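Local coordinates for putative lipoate-protein ligase A subunit 2 (Thermoplasma acidophilum DSM 1728, PDB 3R07) that is probably the second subunit of a lipoate-protein ligase and belongs to the bacterial lipoate protein ligase C-terminal family, at residues B[24-27]-B[28-31]; B[44-47]-B[48-51]. One frame throughout, in Å; residues are numbered along the deposited sequence. Where two conformers were deposited one is given.

Contact 1: B[24-27]-B[28-31]; sequences DLDG and NRIK
The tight end of a beta hairpin brings Asp-26 and Arg-29 together: strand 18-26 turns back into strand 29-36 through a two-residue type II' turn, with Gly-27 and Asn-28 at its corners. Two backbone bonds close the ring. Asp-26 N donates to Arg-29 O at 2.9 Å and Arg-29 N to Asp-26 O at 3.0 Å. Gly-27 has a positive phi of 64°, the backbone conformation of the first corner in this turn type. Asp-26 and Arg-29 thus form an antiparallel hydrogen-bonded pair, and their side chains share one face of the sheet. There the Arg-29 chain bends at its second and third torsions and, in the conformer given, brings NH2 back to 3.8 Å from Asp-26 OD2, a salt bridge that is long and also doubtful, because the arginine was modelled in two conformers; both side chains are solvent-exposed.

One step further from the turn, Leu-25 and Ile-30 make the non-hydrogen-bonded pair of this two-stranded ladder and occupy the other face, where both are buried. Leu-25 CD2 lies 4.2 Å from Ile-30 CG1, a loose apolar touch, and each also packs on Ile-59 of a nearby loop. On the backbone, Leu-25 CA lies 3.6 Å from Arg-29 O in a CA-H...O contact. The next rung is Lys-31 N to Asp-24 O, 2.8 Å. Lys-31 CG is anti to the backbone N (chi1 -176°) and the chain beyond is extended, running alongside Asp-24 in the same direction, yet Lys-31 NZ stays 5.6 Å from Asp-24 OD1. Strand 5-13 flanks Asp-24 and Leu-25 on the other edge of strand 18-26.

Contact 2: B[44-47]-B[48-51]; sequences EDSI and NRLE
With Ser-46 OG anti to its carbonyl carbon and beside the backbone N (chi1 -65°), and the Arg-49 chain bent at its third torsion (-40°), Arg-49 NH2 lies 3.1 Å from Ser-46 OG. The hydroxyl meets the guanidinium obliquely. Ser-46 OG has a weak hydrogen bond with Pro-43 O, just before the segment. The backbone bonds here belong to the N-terminal part of helix 46-54. Asn-48 N reaches Asp-45 O only weakly. Ser-46 O then takes two donors: a weak bond from Arg-49 N and a straighter one from Leu-50 N at 3.0 Å (154°). Glu-51 N to Ile-47 O, 3.3 Å, continues the i to i+4 pattern. Glu-51 CG passes 3.7 Å from the same Ile-47 O, and the acid beyond it is held elsewhere, Glu-51 OE2 accepting a hydrogen bond from Ile-35 N.

That bond ties the helix to strand 29-36, on which Ile-47 and Leu-50 also pack through Ile-35. Ser-46, Arg-49 and Leu-50 meet Phe-69 of helix 62-70, and Leu-50 touches Ile-66 as well, so this part of helix 46-54 packs against both strand 29-36 and helix 62-70.

From the N terminus, strand 5-13 leads to strand 18-26, and contact 1 (24-27 with 28-31) closes the tight turn that reverses it into strand 29-36, the third strand of the antiparallel sheet. That strand then runs on into the connection to helix 46-54, and contact 2 (44-47 with 48-51) lies at the N-terminal part of that helix. The two are in series: contact 1 is complete before contact 2 opens, and neither encloses or crosses the other. Their centres lie about 20 Å apart and they do not touch. Strand 29-36 relates them, since it begins at the hairpin of contact 1 and carries Ile-35, which packs against the helix of contact 2.

Contact 1: B[24-27]-B[28-31]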
loop_
_atom_site.group_PDB
_atom_site.type_symbol
_atom_site.label_atom_id
_atom_site.label_comp_id
_atom_site.label_asym_id
_atom_site.label_seq_id
_atom_site.Cartn_x
_atom_site.Cartn_y
_atom_site.Cartn_z
ATOM N N ASP B 24 3.484 22.783 14.244
ATOM C CA ASP B 24 3.307 23.500 15.495
ATOM C C ASP B 24 4.386 24.590 15.518
ATOM O O ASP B 24 5.577 24.279 15.603
ATOM C CB ASP B 24 3.535 22.502 16.616
ATOM C CG ASP B 24 2.992 22.951 17.933
ATOM O OD1 ASP B 24 2.821 24.175 18.162
ATOM O OD2 ASP B 24 2.755 22.049 18.765
ATOM N N LEU B 25 3.987 25.855 15.398
ATOM C CA LEU B 25 4.963 26.957 15.259
ATOM C C LEU B 25 5.049 27.885 16.476
ATOM O O LEU B 25 4.055 28.465 16.908
ATOM C CB LEU B 25 4.677 27.805 14.020
ATOM C CG LEU B 25 4.482 27.202 12.638
ATOM C CD1 LEU B 25 4.260 28.318 11.627
ATOM C CD2 LEU B 25 5.678 26.340 12.242
ATOM N N ASP B 26 6.256 28.013 17.011
ATOM C CA ASP B 26 6.544 28.970 18.064
ATOM C C ASP B 26 7.332 30.110 17.427
ATOM O O ASP B 26 8.531 30.005 17.183
ATOM C CB ASP B 26 7.329 28.295 19.194
ATOM C CG ASP B 26 7.777 29.278 20.272
ATOM O OD1 ASP B 26 7.927 30.489 19.958
ATOM O OD2 ASP B 26 7.985 28.835 21.437
ATOM N N GLY B 27 6.647 31.204 17.142
ATOM C CA GLY B 27 7.276 32.294 16.419
ATOM C C GLY B 27 7.677 31.847 15.023
ATOM O O GLY B 27 6.818 31.570 14.177
ATOM N N ASN B 28 8.985 31.775 14.789
ATOM C CA ASN B 28 9.524 31.479 13.461
ATOM C C ASN B 28 10.058 30.025 13.431
ATOM O O ASN B 28 10.596 29.549 12.426
ATOM C CB ASN B 28 10.628 32.514 13.123
ATOM C CG ASN B 28 10.689 32.880 11.624
ATOM O OD1 ASN B 28 9.671 33.185 10.980
ATOM N ND2 ASN B 28 11.903 32.871 11.074
ATOM N N ARG B 29 9.849 29.322 14.541
ATOM C CA ARG B 29 10.566 28.109 14.846
ATOM C C ARG B 29 9.616 26.908 14.992
ATOM O O ARG B 29 8.512 27.022 15.540
ATOM C CB ARG B 29 11.372 28.345 16.125
ATOM C CG ARG B 29 12.620 27.491 16.286
ATOM C CD ARG B 29 12.350 26.343 17.244
ATOM N NE ARG B 29 11.867 26.849 18.526
ATOM C CZ ARG B 29 11.491 26.100 19.561
ATOM N NH1 ARG B 29 11.536 24.775 19.495
ATOM N NH2 ARG B 29 11.063 26.690 20.676
ATOM N N ILE B 30 10.063 25.753 14.499
ATOM C CA ILE B 30 9.229 24.560 14.411
ATOM C C ILE B 30 9.300 23.788 15.718
ATOM O O ILE B 30 10.347 23.248 16.077
ATOM C CB ILE B 30 9.642 23.668 13.212
ATOM C CG1 ILE B 30 9.318 24.371 11.880
ATOM C CG2 ILE B 30 8.960 22.292 13.306
ATOM C CD1 ILE B 30 9.942 23.729 10.662
ATOM N N LYS B 31 8.184 23.749 16.438
ATOM C CA LYS B 31 8.146 23.124 17.747
ATOM C C LYS B 31 7.848 21.648 17.574
ATOM O O LYS B 31 8.428 20.799 18.250
ATOM C CB LYS B 31 7.080 23.796 18.614
ATOM C CG LYS B 31 7.007 23.302 20.041
ATOM C CD LYS B 31 6.006 24.108 20.867
ATOM C CE LYS B 31 5.926 23.532 22.298
ATOM N NZ LYS B 31 5.214 24.439 23.273
#

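Contact 2: B[44-47]-B[48-51]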
loop_
_atom_site.group_PDB
_atom_site.type_symbol
_atom_site.label_atom_id
_atom_site.label_comp_id
_atom_site.label_asym_id
_atom_site.label_seq_id
_atom_site.Cartn_x
_atom_site.Cartn_y
_atom_site.Cartn_z
ATOM N N GLU B 44 11.959 3.328 4.748
ATOM C CA GLU B 44 10.638 3.721 5.227
ATOM C C GLU B 44 10.762 4.642 6.450
ATOM O O GLU B 44 9.982 5.582 6.610
ATOM C CB GLU B 44 9.750 2.484 5.508
ATOM C CG GLU B 44 9.427 1.604 4.277
ATOM C CD GLU B 44 10.526 0.545 3.942
ATOM O OE1 GLU B 44 11.692 0.659 4.410
ATOM O OE2 GLU B 44 10.228 -0.417 3.203
ATOM N N ASP B 45 11.748 4.382 7.306
ATOM C CA ASP B 45 11.932 5.201 8.507
ATOM C C ASP B 45 12.698 6.506 8.268
ATOM O O ASP B 45 12.965 7.245 9.202
ATOM C CB ASP B 45 12.530 4.396 9.655
ATOM C CG ASP B 45 13.800 3.676 9.263
ATOM O OD1 ASP B 45 13.912 3.233 8.085
ATOM O OD2 ASP B 45 14.688 3.533 10.145
ATOM N N SER B 46 13.006 6.791 7.009
ATOM C CA SER B 46 13.412 8.125 6.585
ATOM C C SER B 46 12.358 9.208 6.880
ATOM O O SER B 46 12.693 10.388 7.000
ATOM C CB SER B 46 13.713 8.124 5.090
ATOM O OG SER B 46 14.833 7.300 4.822
ATOM N N ILE B 47 11.090 8.823 6.972
ATOM C CA ILE B 47 10.056 9.752 7.376
ATOM C C ILE B 47 10.333 10.300 8.772
ATOM O O ILE B 47 10.046 11.449 9.053
ATOM C CB ILE B 47 8.640 9.106 7.313
ATOM C CG1 ILE B 47 7.550 10.184 7.335
ATOM C CG2 ILE B 47 8.447 8.073 8.412
ATOM C CD1 ILE B 47 7.584 11.118 6.126
ATOM N N ASN B 48 10.883 9.471 9.650
ATOM C CA ASN B 48 11.235 9.923 10.999
ATOM C C ASN B 48 12.430 10.868 11.020
ATOM O O ASN B 48 12.529 11.710 11.898
ATOM C CB ASN B 48 11.539 8.735 11.897
ATOM C CG ASN B 48 10.369 7.822 12.055
ATOM O OD1 ASN B 48 10.503 6.615 11.915
ATOM N ND2 ASN B 48 9.200 8.390 12.343
ATOM N N ARG B 49 13.337 10.692 10.060
ATOM C CA ARG B 49 14.514 11.536 9.937
ATOM C C ARG B 49 14.057 12.919 9.466
ATOM O O ARG B 49 14.536 13.928 9.976
ATOM C CB ARG B 49 15.560 10.931 8.968
ATOM C CG ARG B 49 17.043 11.005 9.451
ATOM C CD ARG B 49 18.139 10.783 8.338
ATOM N NE ARG B 49 17.827 9.723 7.368
ATOM C CZ ARG B 49 17.746 9.901 6.041
ATOM N NH1 ARG B 49 17.973 11.101 5.498
ATOM N NH2 ARG B 49 17.439 8.872 5.239
ATOM N N LEU B 50 13.119 12.961 8.525
ATOM C CA LEU B 50 12.644 14.216 7.968
ATOM C C LEU B 50 11.911 15.050 9.018
ATOM O O LEU B 50 12.029 16.268 9.039
ATOM C CB LEU B 50 11.746 13.965 6.754
ATOM C CG LEU B 50 11.233 15.158 5.934
ATOM C CD1 LEU B 50 12.355 16.110 5.533
ATOM C CD2 LEU B 50 10.457 14.697 4.706
ATOM N N GLU B 51 11.162 14.399 9.897
ATOM C CA GLU B 51 10.502 15.112 10.983
ATOM C C GLU B 51 11.536 15.610 12.016
ATOM O O GLU B 51 11.429 16.729 12.523
ATOM C CB GLU B 51 9.435 14.232 11.657
ATOM C CG GLU B 51 8.156 14.000 10.855
ATOM C CD GLU B 51 7.261 12.928 11.485
ATOM O OE1 GLU B 51 7.778 12.117 12.273
ATOM O OE2 GLU B 51 6.043 12.884 11.204
#